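Local structure of mitotic checkpoint control protein kinase BUB1 (Drosophila melanogaster, 6JKK) at residues Ala83-Arg88 / Tyr92-Ile97; Lys145-Ser148 / Arg152-Asp155; Cys164-Ile169 / Asp186-Met191; Lys233-Arg238 / Thr274-Lys279. The protein works in the mitotic checkpoint at kinetochores; this piece is its protein kinase domain, which probably binds ATP and phosphorylates CENP-E. All blocks are in the same frame, centred on the assembly; numbering follows the deposited sequence.

Contact 1: Ala83-Arg88 / Tyr92-Ile97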
loop_
_atom_site.group_PDB
_atom_site.type_symbol
_atom_site.label_atom_id
_atom_site.label_comp_id
_atom_site.label_asym_id
_atom_site.label_seq_id
_atom_site.Cartn_x
_atom_site.Cartn_y
_atom_site.Cartn_z
ATOM N N ALA A 83 3.694 8.067 13.118
ATOM C CA ALA A 83 2.782 6.993 13.482
ATOM C C ALA A 83 3.591 5.978 14.258
ATOM O O ALA A 83 4.704 5.629 13.849
ATOM C CB ALA A 83 2.198 6.342 12.247
ATOM N N LEU A 84 3.039 5.500 15.366
ATOM C CA LEU A 84 3.685 4.441 16.126
ATOM C C LEU A 84 2.862 3.171 15.993
ATOM O O LEU A 84 1.696 3.134 16.398
ATOM C CB LEU A 84 3.843 4.843 17.599
ATOM C CG LEU A 84 4.561 6.178 17.815
ATOM C CD1 LEU A 84 3.572 7.257 18.181
ATOM C CD2 LEU A 84 5.654 6.089 18.873
ATOM N N LYS A 85 3.461 2.140 15.407
ATOM C CA LYS A 85 2.755 0.884 15.190
ATOM C C LYS A 85 3.315 -0.202 16.084
ATOM O O LYS A 85 4.497 -0.566 15.983
ATOM C CB LYS A 85 2.867 0.449 13.727
ATOM C CG LYS A 85 2.163 -0.869 13.424
ATOM C CD LYS A 85 2.368 -1.263 11.971
ATOM C CE LYS A 85 1.679 -2.573 11.637
ATOM N NZ LYS A 85 1.734 -2.821 10.164
ATOM N N GLN A 86 2.457 -0.714 16.960
ATOM C CA GLN A 86 2.841 -1.760 17.892
ATOM C C GLN A 86 2.231 -3.084 17.467
ATOM O O GLN A 86 1.059 -3.138 17.082
ATOM C CB GLN A 86 2.360 -1.409 19.294
ATOM C CG GLN A 86 2.759 -2.441 20.351
ATOM C CD GLN A 86 2.727 -1.873 21.753
ATOM O OE1 GLN A 86 1.693 -1.397 22.224
ATOM N NE2 GLN A 86 3.871 -1.907 22.425
ATOM N N GLU A 87 3.017 -4.155 17.519
ATOM C CA GLU A 87 2.471 -5.465 17.184
ATOM C C GLU A 87 3.022 -6.573 18.072
ATOM O O GLU A 87 4.204 -6.574 18.418
ATOM C CB GLU A 87 2.705 -5.795 15.705
ATOM C CG GLU A 87 2.103 -7.131 15.274
ATOM C CD GLU A 87 2.203 -7.375 13.780
ATOM O OE1 GLU A 87 2.489 -6.418 13.029
ATOM O OE2 GLU A 87 1.993 -8.533 13.361
ATOM N N ARG A 88 2.141 -7.506 18.433
ATOM C CA ARG A 88 2.503 -8.728 19.150
ATOM C C ARG A 88 2.031 -9.935 18.334
ATOM O O ARG A 88 0.904 -9.943 17.832
ATOM C CB ARG A 88 1.854 -8.756 20.540
ATOM C CG ARG A 88 2.268 -7.599 21.451
ATOM C CD ARG A 88 1.403 -7.507 22.701
ATOM N NE ARG A 88 -0.009 -7.521 22.343
ATOM C CZ ARG A 88 -0.718 -6.439 22.035
ATOM N NH1 ARG A 88 -0.156 -5.235 22.055
ATOM N NH2 ARG A 88 -1.997 -6.563 21.706
ATOM N N TYR A 92 9.311 -8.993 13.038
ATOM C CA TYR A 92 10.639 -8.743 12.489
ATOM C C TYR A 92 10.534 -8.612 10.980
ATOM O O TYR A 92 11.238 -7.809 10.364
ATOM C CB TYR A 92 11.587 -9.888 12.836
ATOM C CG TYR A 92 11.840 -10.049 14.316
ATOM C CD1 TYR A 92 12.792 -9.273 14.964
ATOM C CD2 TYR A 92 11.126 -10.978 15.067
ATOM C CE1 TYR A 92 13.028 -9.418 16.315
ATOM C CE2 TYR A 92 11.360 -11.132 16.423
ATOM C CZ TYR A 92 12.309 -10.342 17.036
ATOM O OH TYR A 92 12.552 -10.469 18.382
ATOM N N TRP A 93 9.643 -9.405 10.393
ATOM C CA TRP A 93 9.504 -9.479 8.940
ATOM C C TRP A 93 9.192 -8.128 8.315
ATOM O O TRP A 93 9.759 -7.764 7.282
ATOM C CB TRP A 93 8.420 -10.495 8.572
ATOM C CG TRP A 93 8.223 -10.671 7.093
ATOM C CD1 TRP A 93 7.180 -10.201 6.332
ATOM C CD2 TRP A 93 9.093 -11.368 6.194
ATOM N NE1 TRP A 93 7.356 -10.569 5.014
ATOM C CE2 TRP A 93 8.519 -11.286 4.907
ATOM C CE3 TRP A 93 10.302 -12.055 6.354
ATOM C CZ2 TRP A 93 9.121 -11.871 3.787
ATOM C CZ3 TRP A 93 10.894 -12.630 5.246
ATOM C CH2 TRP A 93 10.306 -12.535 3.979
ATOM N N GLU A 94 8.285 -7.385 8.939
ATOM C CA GLU A 94 7.945 -6.061 8.439
ATOM C C GLU A 94 9.177 -5.146 8.362
ATOM O O GLU A 94 9.363 -4.427 7.374
ATOM C CB GLU A 94 6.847 -5.436 9.298
ATOM C CG GLU A 94 6.522 -4.005 8.931
ATOM C CD GLU A 94 5.301 -3.508 9.659
ATOM O OE1 GLU A 94 4.749 -4.273 10.479
ATOM O OE2 GLU A 94 4.897 -2.362 9.404
ATOM N N PHE A 95 10.025 -5.199 9.388
ATOM C CA PHE A 95 11.246 -4.402 9.437
ATOM C C PHE A 95 12.163 -4.846 8.295
ATOM O O PHE A 95 12.711 -4.008 7.573
ATOM C CB PHE A 95 11.930 -4.560 10.809
ATOM C CG PHE A 95 12.991 -3.522 11.110
ATOM C CD1 PHE A 95 13.057 -2.327 10.399
ATOM C CD2 PHE A 95 13.942 -3.759 12.107
ATOM C CE1 PHE A 95 14.046 -1.378 10.682
ATOM C CE2 PHE A 95 14.930 -2.821 12.398
ATOM C CZ PHE A 95 14.988 -1.632 11.685
ATOM N N TYR A 96 12.299 -6.158 8.106
ATOM C CA TYR A 96 13.117 -6.687 7.009
ATOM C C TYR A 96 12.682 -6.156 5.638
ATOM O O TYR A 96 13.509 -5.647 4.882
ATOM C CB TYR A 96 13.110 -8.226 6.990
ATOM C CG TYR A 96 13.628 -8.793 5.674
ATOM C CD1 TYR A 96 14.992 -8.862 5.412
ATOM C CD2 TYR A 96 12.748 -9.243 4.689
ATOM C CE1 TYR A 96 15.469 -9.359 4.201
ATOM C CE2 TYR A 96 13.215 -9.746 3.473
ATOM C CZ TYR A 96 14.575 -9.802 3.241
ATOM O OH TYR A 96 15.051 -10.302 2.046
ATOM N N ILE A 97 11.394 -6.286 5.324
ATOM C CA ILE A 97 10.883 -5.828 4.031
ATOM C C ILE A 97 11.180 -4.343 3.810
ATOM O O ILE A 97 11.663 -3.945 2.747
ATOM C CB ILE A 97 9.357 -6.067 3.887
ATOM C CG1 ILE A 97 9.033 -7.569 3.831
ATOM C CG2 ILE A 97 8.815 -5.330 2.655
ATOM C CD1 ILE A 97 9.666 -8.323 2.653
HETATM O O HOH W 1 4.262 -4.345 13.083
#
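The carboxylate of Glu-94 receives the ammonium of Lys-85 on the syn side of OE2, tilted 26° out of the carboxylate plane, while the carboxylate of Glu-87 stands beside it with its plane turned by 56°. Lys-85 NZ lies 3.3 Å from Glu-94 OE2 in a salt bridge and adds a weak hydrogen bond to Glu-94 OE1 at 3.4 Å, so the amine faces both oxygens. The two chains approach from opposite directions, Lys-85 reaching straight out from strand 80-87 with CG anti to the backbone N (chi1 179°), Glu-94 just as extended from helix 92-104. This strand lysine paired with the glutamate of the long N-lobe helix is the protein kinase hallmark of a helix swung inward. Lys-85, predicted to bind ATP, makes a second salt bridge to Asp-207, the aspartate of the Asp-Phe-Gly motif. A methionine in place of Lys-85 would probably leave Glu-94 and Asp-207 without the cation they share. Glu-87 OE1, also bound by Asn-91, is 4.0 Å from Glu-94 OE1; a water 2.7 Å from each of these two oxygens sits where it can donate to either. The cation of Lys-85 and this water probably offset the repulsion between the two carboxylates.

Contact 2: Lys145-Ser148 / Arg152-Asp155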
loop_
_atom_site.group_PDB
_atom_site.type_symbol
_atom_site.label_atom_id
_atom_site.label_comp_id
_atom_site.label_asym_id
_atom_site.label_seq_id
_atom_site.Cartn_x
_atom_site.Cartn_y
_atom_site.Cartn_z
ATOM N N LYS A 145 -13.993 11.602 3.104
ATOM C CA LYS A 145 -14.125 13.025 3.386
ATOM C C LYS A 145 -14.659 13.767 2.161
ATOM O O LYS A 145 -15.528 14.636 2.282
ATOM C CB LYS A 145 -12.794 13.624 3.846
ATOM C CG LYS A 145 -12.832 15.134 4.040
ATOM C CD LYS A 145 -11.545 15.638 4.677
ATOM C CE LYS A 145 -11.610 17.136 4.957
ATOM N NZ LYS A 145 -10.353 17.647 5.585
ATOM N N VAL A 146 -14.155 13.404 0.984
ATOM C CA VAL A 146 -14.604 14.026 -0.274
ATOM C C VAL A 146 -16.096 13.770 -0.515
ATOM O O VAL A 146 -16.845 14.670 -0.920
ATOM C CB VAL A 146 -13.779 13.507 -1.469
ATOM C CG1 VAL A 146 -14.481 13.817 -2.797
ATOM C CG2 VAL A 146 -12.381 14.109 -1.449
ATOM N N LYS A 147 -16.535 12.543 -0.249
ATOM C CA LYS A 147 -17.943 12.200 -0.442
ATOM C C LYS A 147 -18.816 12.904 0.591
ATOM O O LYS A 147 -19.956 13.276 0.305
ATOM C CB LYS A 147 -18.152 10.680 -0.391
ATOM C CG LYS A 147 -17.884 9.959 -1.714
ATOM C CD LYS A 147 -17.927 8.444 -1.552
ATOM C CE LYS A 147 -16.520 7.864 -1.399
ATOM N NZ LYS A 147 -16.516 6.500 -0.800
ATOM N N SER A 148 -18.274 13.088 1.791
ATOM C CA SER A 148 -18.985 13.776 2.869
ATOM C C SER A 148 -19.217 15.241 2.525
ATOM O O SER A 148 -20.290 15.796 2.776
ATOM C CB SER A 148 -18.180 13.677 4.172
ATOM O OG SER A 148 -18.741 14.521 5.160
ATOM N N ARG A 152 -20.900 13.574 -3.641
ATOM C CA ARG A 152 -20.663 12.958 -4.939
ATOM C C ARG A 152 -19.470 12.027 -4.788
ATOM O O ARG A 152 -18.703 12.153 -3.832
ATOM C CB ARG A 152 -20.336 14.019 -5.994
ATOM C CG ARG A 152 -21.398 15.100 -6.190
ATOM C CD ARG A 152 -22.647 14.561 -6.878
ATOM N NE ARG A 152 -23.576 15.642 -7.200
ATOM C CZ ARG A 152 -24.445 16.154 -6.339
ATOM N NH1 ARG A 152 -24.510 15.677 -5.104
ATOM N NH2 ARG A 152 -25.253 17.139 -6.709
ATOM N N ASN A 153 -19.306 11.094 -5.722
ATOM C CA ASN A 153 -18.097 10.269 -5.737
ATOM C C ASN A 153 -16.894 11.134 -6.066
ATOM O O ASN A 153 -17.049 12.224 -6.628
ATOM C CB ASN A 153 -18.216 9.142 -6.767
ATOM C CG ASN A 153 -18.890 7.901 -6.206
ATOM O OD1 ASN A 153 -18.676 7.533 -5.053
ATOM N ND2 ASN A 153 -19.706 7.246 -7.025
ATOM N N MET A 154 -15.701 10.663 -5.721
ATOM C CA MET A 154 -14.477 11.339 -6.153
ATOM C C MET A 154 -14.523 11.525 -7.662
ATOM O O MET A 154 -14.942 10.614 -8.390
ATOM C CB MET A 154 -13.240 10.537 -5.756
ATOM C CG MET A 154 -11.927 11.251 -6.074
ATOM S SD MET A 154 -10.483 10.417 -5.387
ATOM C CE MET A 154 -11.071 10.090 -3.723
ATOM N N ASP A 155 -14.114 12.704 -8.126
ATOM C CA ASP A 155 -14.159 13.032 -9.547
ATOM C C ASP A 155 -13.334 12.046 -10.364
ATOM O O ASP A 155 -12.219 11.689 -9.975
ATOM C CB ASP A 155 -13.651 14.450 -9.782
ATOM C CG ASP A 155 -13.689 14.846 -11.236
ATOM O OD1 ASP A 155 -14.684 15.459 -11.660
ATOM O OD2 ASP A 155 -12.715 14.553 -11.954
#
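Lys-147 CG rests against the carbonyl O of Arg-152 at 3.2 Å on the close side of this turn, where the chain leaving helix 139-150 doubles back against the helix's last turns. The same oxygen is 3.5 Å from Lys-147 CA, a CA-H...O contact with 152° at the hydrogen. Deeper in, Val-146 CG1 approaches the backbone of Met-154, 4.2 Å from CA; it is set anti to its own backbone N (chi1 163°), which turns that methyl to the returning chain. Val-146 also packs on Phe-335, and Met-154 runs on to Val-159 and Leu-162, so the inner face merges with the hydrophobic interior. The outer side is looser. Beyond CD the chain of Lys-147 bends at chi3, passing obliquely beside Asn-153, and NZ makes a weak bond to Asn-144; Arg-152, exposed, starts its side chain away from the helix. No hydrogen bond joins 145-148 to 152-155; instead Thr-150 OG1, in between, binds both Val-146 O and Arg-152 N. Asp-155 then serves as N-cap of helix 156-175, its OD2 accepting from Tyr-157 N. A short capped link between two helices is what the kinase C-lobe uses to join helices D and E.

Contact 3: Cys164-Ile169 / Asp186-Met191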
loop_
_atom_site.group_PDB
_atom_site.type_symbol
_atom_site.label_atom_id
_atom_site.label_comp_id
_atom_site.label_asym_id
_atom_site.label_seq_id
_atom_site.Cartn_x
_atom_site.Cartn_y
_atom_site.Cartn_z
ATOM N N CYS A 164 -2.827 6.662 -11.766
ATOM C CA CYS A 164 -1.569 6.747 -12.486
ATOM C C CYS A 164 -0.416 6.689 -11.495
ATOM O O CYS A 164 0.600 6.034 -11.740
ATOM C CB CYS A 164 -1.518 8.053 -13.279
ATOM S SG CYS A 164 -0.177 8.149 -14.483
ATOM N N GLN A 165 -0.576 7.383 -10.375
ATOM C CA GLN A 165 0.439 7.371 -9.332
ATOM C C GLN A 165 0.583 5.997 -8.694
ATOM O O GLN A 165 1.704 5.522 -8.485
ATOM C CB GLN A 165 0.108 8.393 -8.246
ATOM C CG GLN A 165 0.181 9.841 -8.691
ATOM C CD GLN A 165 -0.173 10.789 -7.565
ATOM O OE1 GLN A 165 0.381 10.691 -6.472
ATOM N NE2 GLN A 165 -1.113 11.695 -7.813
ATOM N N MET A 166 -0.545 5.373 -8.365
ATOM C CA MET A 166 -0.518 4.067 -7.709
ATOM C C MET A 166 0.123 3.031 -8.613
ATOM O O MET A 166 0.836 2.148 -8.141
ATOM C CB MET A 166 -1.930 3.614 -7.313
ATOM C CG MET A 166 -2.496 4.328 -6.104
ATOM S SD MET A 166 -4.087 3.648 -5.607
ATOM C CE MET A 166 -5.086 4.107 -7.031
ATOM N N LEU A 167 -0.146 3.129 -9.910
ATOM C CA LEU A 167 0.472 2.232 -10.880
ATOM C C LEU A 167 1.986 2.410 -10.882
ATOM O O LEU A 167 2.732 1.434 -10.984
ATOM C CB LEU A 167 -0.085 2.494 -12.281
ATOM C CG LEU A 167 -1.410 1.813 -12.597
ATOM C CD1 LEU A 167 -2.116 2.534 -13.738
ATOM C CD2 LEU A 167 -1.168 0.353 -12.932
ATOM N N ASP A 168 2.442 3.655 -10.778
ATOM C CA ASP A 168 3.882 3.928 -10.805
ATOM C C ASP A 168 4.537 3.342 -9.557
ATOM O O ASP A 168 5.616 2.752 -9.625
ATOM C CB ASP A 168 4.136 5.438 -10.876
ATOM C CG ASP A 168 5.268 5.810 -11.825
ATOM O OD1 ASP A 168 5.693 4.956 -12.639
ATOM O OD2 ASP A 168 5.709 6.980 -11.773
ATOM N N ILE A 169 3.872 3.492 -8.417
ATOM C CA ILE A 169 4.421 3.002 -7.151
ATOM C C ILE A 169 4.530 1.474 -7.135
ATOM O O ILE A 169 5.546 0.915 -6.710
ATOM C CB ILE A 169 3.574 3.501 -5.954
ATOM C CG1 ILE A 169 3.717 5.022 -5.811
ATOM C CG2 ILE A 169 3.993 2.813 -4.666
ATOM C CD1 ILE A 169 2.692 5.665 -4.866
ATOM N N ASP A 186 -6.689 1.588 2.358
ATOM C CA ASP A 186 -6.076 1.927 3.646
ATOM C C ASP A 186 -4.554 2.033 3.586
ATOM O O ASP A 186 -3.933 2.699 4.424
ATOM C CB ASP A 186 -6.418 0.848 4.680
ATOM C CG ASP A 186 -7.881 0.480 4.687
ATOM O OD1 ASP A 186 -8.359 -0.115 3.693
ATOM O OD2 ASP A 186 -8.549 0.767 5.703
ATOM N N ASN A 187 -3.942 1.357 2.618
ATOM C CA ASN A 187 -2.482 1.277 2.588
ATOM C C ASN A 187 -1.785 2.245 1.640
ATOM O O ASN A 187 -0.573 2.144 1.424
ATOM C CB ASN A 187 -2.025 -0.167 2.366
ATOM C CG ASN A 187 -2.210 -1.025 3.606
ATOM O OD1 ASN A 187 -2.247 -0.511 4.730
ATOM N ND2 ASN A 187 -2.331 -2.334 3.412
ATOM N N PHE A 188 -2.556 3.173 1.067
ATOM C CA PHE A 188 -1.987 4.363 0.440
ATOM C C PHE A 188 -2.333 5.579 1.282
ATOM O O PHE A 188 -3.512 5.854 1.538
ATOM C CB PHE A 188 -2.516 4.567 -0.988
ATOM C CG PHE A 188 -1.926 3.622 -1.995
ATOM C CD1 PHE A 188 -2.645 2.512 -2.423
ATOM C CD2 PHE A 188 -0.648 3.839 -2.511
ATOM C CE1 PHE A 188 -2.106 1.627 -3.350
ATOM C CE2 PHE A 188 -0.098 2.955 -3.442
ATOM C CZ PHE A 188 -0.833 1.848 -3.860
ATOM N N LEU A 189 -1.305 6.297 1.726
ATOM C CA LEU A 189 -1.512 7.557 2.428
ATOM C C LEU A 189 -1.330 8.689 1.437
ATOM O O LEU A 189 -0.478 8.606 0.548
ATOM C CB LEU A 189 -0.507 7.714 3.573
ATOM C CG LEU A 189 -0.496 6.675 4.697
ATOM C CD1 LEU A 189 0.585 7.004 5.724
ATOM C CD2 LEU A 189 -1.863 6.575 5.373
ATOM N N LEU A 190 -2.123 9.744 1.583
ATOM C CA LEU A 190 -1.890 10.967 0.817
ATOM C C LEU A 190 -1.003 11.860 1.660
ATOM O O LEU A 190 -1.413 12.319 2.732
ATOM C CB LEU A 190 -3.208 11.677 0.496
ATOM C CG LEU A 190 -3.131 12.965 -0.331
ATOM C CD1 LEU A 190 -2.574 12.676 -1.700
ATOM C CD2 LEU A 190 -4.497 13.598 -0.464
ATOM N N MET A 191 0.210 12.108 1.180
ATOM C CA MET A 191 1.227 12.784 1.980
ATOM C C MET A 191 1.199 14.288 1.764
ATOM O O MET A 191 1.602 15.061 2.639
ATOM C CB MET A 191 2.612 12.242 1.633
ATOM C CG MET A 191 2.731 10.743 1.813
ATOM S SD MET A 191 2.257 10.245 3.480
ATOM C CE MET A 191 3.650 10.868 4.420
#
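Met-166 and Phe-188 share the same first torsion, chi1 -75°, with CG anti to the carbonyl carbon; this sends the thioether from helix 156-175 and the ring from strand 188-190 into one another's path, where they form a Met-aromatic contact. The strand follows directly on the catalytic loop of the protein kinase fold and pairs with strand 203-205, and the helix is the long one at the C-lobe core. Met-166 CG sits almost over the ring centre of Phe-188, 3.7 Å from the centroid and 10° off the normal, a CH-pi contact. Its SD covers the same ring at 3.9 Å from the centroid, leaning 25° toward the CE1 side, with SD to Phe-188 CE1 at 3.6 Å. CB of Met-166 reaches Phe-188 CZ at 4.0 Å. Met-166 is backed by Leu-252, Val-255 and Leu-259 of helix 246-261, and Leu-203 touches both Met-166 and Ile-169, so the group is thoroughly buried. With an alanine here in place of Phe-188, a gap would probably open beneath the thioether of Met-166, leaving it freer to turn. Ile-169, one helix turn after Met-166, slides past Phe-188 in the opposite direction and meets its ring obliquely, CD1 lying 4.1 Å from Phe-188 CE2.

Contact 4: Lys233-Arg238 / Thr274-Lys279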
loop_
_atom_site.group_PDB
_atom_site.type_symbol
_atom_site.label_atom_id
_atom_site.label_comp_id
_atom_site.label_asym_id
_atom_site.label_seq_id
_atom_site.Cartn_x
_atom_site.Cartn_y
_atom_site.Cartn_z
ATOM N N LYS A 233 -9.848 -12.763 -2.232
ATOM C CA LYS A 233 -9.401 -13.744 -3.216
ATOM C C LYS A 233 -9.082 -13.058 -4.542
ATOM O O LYS A 233 -9.984 -12.508 -5.180
ATOM C CB LYS A 233 -10.497 -14.777 -3.479
ATOM C CG LYS A 233 -10.498 -16.016 -2.595
ATOM C CD LYS A 233 -11.470 -17.025 -3.194
ATOM C CE LYS A 233 -11.541 -18.314 -2.405
ATOM N NZ LYS A 233 -12.587 -19.208 -2.980
ATOM N N CYS A 234 -7.821 -13.092 -4.972
ATOM C CA CYS A 234 -7.503 -12.642 -6.326
ATOM C C CYS A 234 -8.032 -13.681 -7.320
ATOM O O CYS A 234 -8.528 -14.740 -6.918
ATOM C CB CYS A 234 -5.999 -12.362 -6.515
ATOM S SG CYS A 234 -4.891 -13.808 -6.509
ATOM N N ILE A 235 -7.944 -13.379 -8.611
ATOM C CA ILE A 235 -8.566 -14.222 -9.631
ATOM C C ILE A 235 -7.986 -15.639 -9.664
ATOM O O ILE A 235 -8.715 -16.623 -9.833
ATOM C CB ILE A 235 -8.472 -13.563 -11.023
ATOM C CG1 ILE A 235 -9.195 -12.219 -11.007
ATOM C CG2 ILE A 235 -9.071 -14.463 -12.093
ATOM C CD1 ILE A 235 -10.607 -12.321 -10.475
ATOM N N GLU A 236 -6.673 -15.740 -9.491
ATOM C CA GLU A 236 -6.005 -17.040 -9.487
ATOM C C GLU A 236 -6.468 -17.914 -8.315
ATOM O O GLU A 236 -6.621 -19.130 -8.453
ATOM C CB GLU A 236 -4.481 -16.850 -9.455
ATOM C CG GLU A 236 -3.890 -16.258 -10.743
ATOM C CD GLU A 236 -4.151 -14.764 -10.902
ATOM O OE1 GLU A 236 -4.565 -14.113 -9.919
ATOM O OE2 GLU A 236 -3.930 -14.240 -12.014
ATOM N N MET A 237 -6.703 -17.282 -7.167
ATOM C CA MET A 237 -7.158 -17.993 -5.974
ATOM C C MET A 237 -8.573 -18.538 -6.130
ATOM O O MET A 237 -8.936 -19.526 -5.489
ATOM C CB MET A 237 -7.115 -17.075 -4.756
ATOM C CG MET A 237 -5.723 -16.684 -4.302
ATOM S SD MET A 237 -5.840 -15.486 -2.968
ATOM C CE MET A 237 -4.096 -15.162 -2.681
ATOM N N ARG A 238 -9.375 -17.883 -6.965
ATOM C CA ARG A 238 -10.751 -18.318 -7.204
ATOM C C ARG A 238 -10.812 -19.479 -8.196
ATOM O O ARG A 238 -11.815 -20.192 -8.276
ATOM C CB ARG A 238 -11.599 -17.142 -7.712
ATOM C CG ARG A 238 -11.686 -15.963 -6.738
ATOM C CD ARG A 238 -12.301 -14.724 -7.385
ATOM N NE ARG A 238 -13.550 -14.305 -6.747
ATOM C CZ ARG A 238 -13.664 -13.264 -5.925
ATOM N NH1 ARG A 238 -12.604 -12.526 -5.629
ATOM N NH2 ARG A 238 -14.843 -12.959 -5.400
ATOM N N THR A 274 -15.116 -16.034 -19.848
ATOM C CA THR A 274 -14.363 -16.527 -18.701
ATOM C C THR A 274 -13.557 -15.370 -18.116
ATOM O O THR A 274 -12.687 -15.562 -17.264
ATOM C CB THR A 274 -13.411 -17.663 -19.105
ATOM O OG1 THR A 274 -12.601 -17.238 -20.208
ATOM C CG2 THR A 274 -14.196 -18.900 -19.509
ATOM N N ILE A 275 -13.865 -14.168 -18.592
ATOM C CA ILE A 275 -13.171 -12.952 -18.189
ATOM C C ILE A 275 -13.775 -12.372 -16.911
ATOM O O ILE A 275 -14.994 -12.212 -16.807
ATOM C CB ILE A 275 -13.227 -11.901 -19.323
ATOM C CG1 ILE A 275 -12.427 -12.382 -20.539
ATOM C CG2 ILE A 275 -12.718 -10.554 -18.842
ATOM C CD1 ILE A 275 -10.942 -12.588 -20.258
ATOM N N TRP A 276 -12.917 -12.059 -15.945
ATOM C CA TRP A 276 -13.360 -11.479 -14.684
ATOM C C TRP A 276 -13.353 -9.950 -14.728
ATOM O O TRP A 276 -12.377 -9.329 -15.153
ATOM C CB TRP A 276 -12.478 -11.982 -13.540
ATOM C CG TRP A 276 -12.576 -13.469 -13.329
ATOM C CD1 TRP A 276 -11.935 -14.447 -14.038
ATOM C CD2 TRP A 276 -13.352 -14.145 -12.331
ATOM N NE1 TRP A 276 -12.275 -15.688 -13.545
ATOM C CE2 TRP A 276 -13.140 -15.526 -12.494
ATOM C CE3 TRP A 276 -14.212 -13.715 -11.319
ATOM C CZ2 TRP A 276 -13.757 -16.478 -11.675
ATOM C CZ3 TRP A 276 -14.818 -14.656 -10.508
ATOM C CH2 TRP A 276 -14.594 -16.018 -10.692
ATOM N N MET A 277 -14.459 -9.354 -14.298
ATOM C CA MET A 277 -14.584 -7.903 -14.227
ATOM C C MET A 277 -15.353 -7.560 -12.956
ATOM O O MET A 277 -16.038 -8.420 -12.391
ATOM C CB MET A 277 -15.339 -7.367 -15.453
ATOM C CG MET A 277 -14.596 -7.528 -16.770
ATOM S SD MET A 277 -13.077 -6.562 -16.803
ATOM C CE MET A 277 -13.739 -4.957 -17.265
ATOM N N PRO A 278 -15.231 -6.310 -12.488
ATOM C CA PRO A 278 -16.078 -5.914 -11.360
ATOM C C PRO A 278 -17.548 -6.037 -11.725
ATOM O O PRO A 278 -17.910 -5.883 -12.897
ATOM C CB PRO A 278 -15.715 -4.442 -11.152
ATOM C CG PRO A 278 -14.300 -4.332 -11.663
ATOM C CD PRO A 278 -14.258 -5.261 -12.851
ATOM N N LYS A 279 -18.387 -6.313 -10.731
ATOM C CA LYS A 279 -19.821 -6.454 -10.940
ATOM C C LYS A 279 -20.422 -5.125 -11.399
ATOM O O LYS A 279 -21.416 -5.088 -12.128
ATOM C CB LYS A 279 -20.464 -6.911 -9.633
ATOM C CG LYS A 279 -21.864 -7.458 -9.752
ATOM C CD LYS A 279 -22.219 -8.200 -8.474
ATOM C CE LYS A 279 -23.679 -8.590 -8.447
ATOM N NZ LYS A 279 -23.996 -9.367 -7.214
#
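Ile-235 and Trp-276 bring the two backbones nearest each other, CA to CA 7.5 Å, where a weakly bonded helical turn at 235-238 faces strand 276-278, half of an antiparallel pair with strand 267-269. In the kinase fold the turn stands shortly before helix 246-261, probably as the end of the activation segment, and the strand pair follows that helix. The heart of the contact is a CH-pi arrangement: the branches of Ile-235 spread over one face of the Trp-276 indole. CG2 lies above the five-membered ring, 3.7 Å from its centroid and 23° off the normal, with Trp-276 CD1 only 3.5 Å away. The CD1 methyl of Ile-235 settles 3.4 Å above the plane toward the rim and touches Trp-276 CB at 3.6 Å, so the ring is held at its root as well as over its pyrrole. The two side chains run past each other in opposite directions, and Val-267 of the neighbouring strand touches both. At the far corner of the indole Arg-238 crosses obliquely, its NE 4.0 Å from Trp-276 CZ3 and its guanidinium plane 52° from the ring. A bend at chi3 (118°) turns that guanidinium back toward its own turn. There NH1 of Arg-238, also weakly bonded to Tyr-250, makes a weak, bent hydrogen bond of 2.7 Å to the carbonyl O of Lys-233.

Contact 1 lies in the N-lobe beside the predicted ATP site, while contacts 2, 3 and 4 belong to the C-lobe. Of these three, contact 3 lies nearest to contact 1: their centres are 20 Å apart, their nearest atoms about 7 Å, and Asn-187 at the edge of contact 3 touches Asp-207, the second partner of Lys-85. Contacts 2 and 3 are 18 Å apart between centres and joined by helix 156-175, which starts at the capped turn of contact 2. Helix 246-261 ties contact 3 to contact 4, touching Met-166, Cys-234 and Pro-278, across 23 Å between centres. Contacts 1 and 2, whose centres are 32 Å apart, fall on opposite sides of the chain's centre.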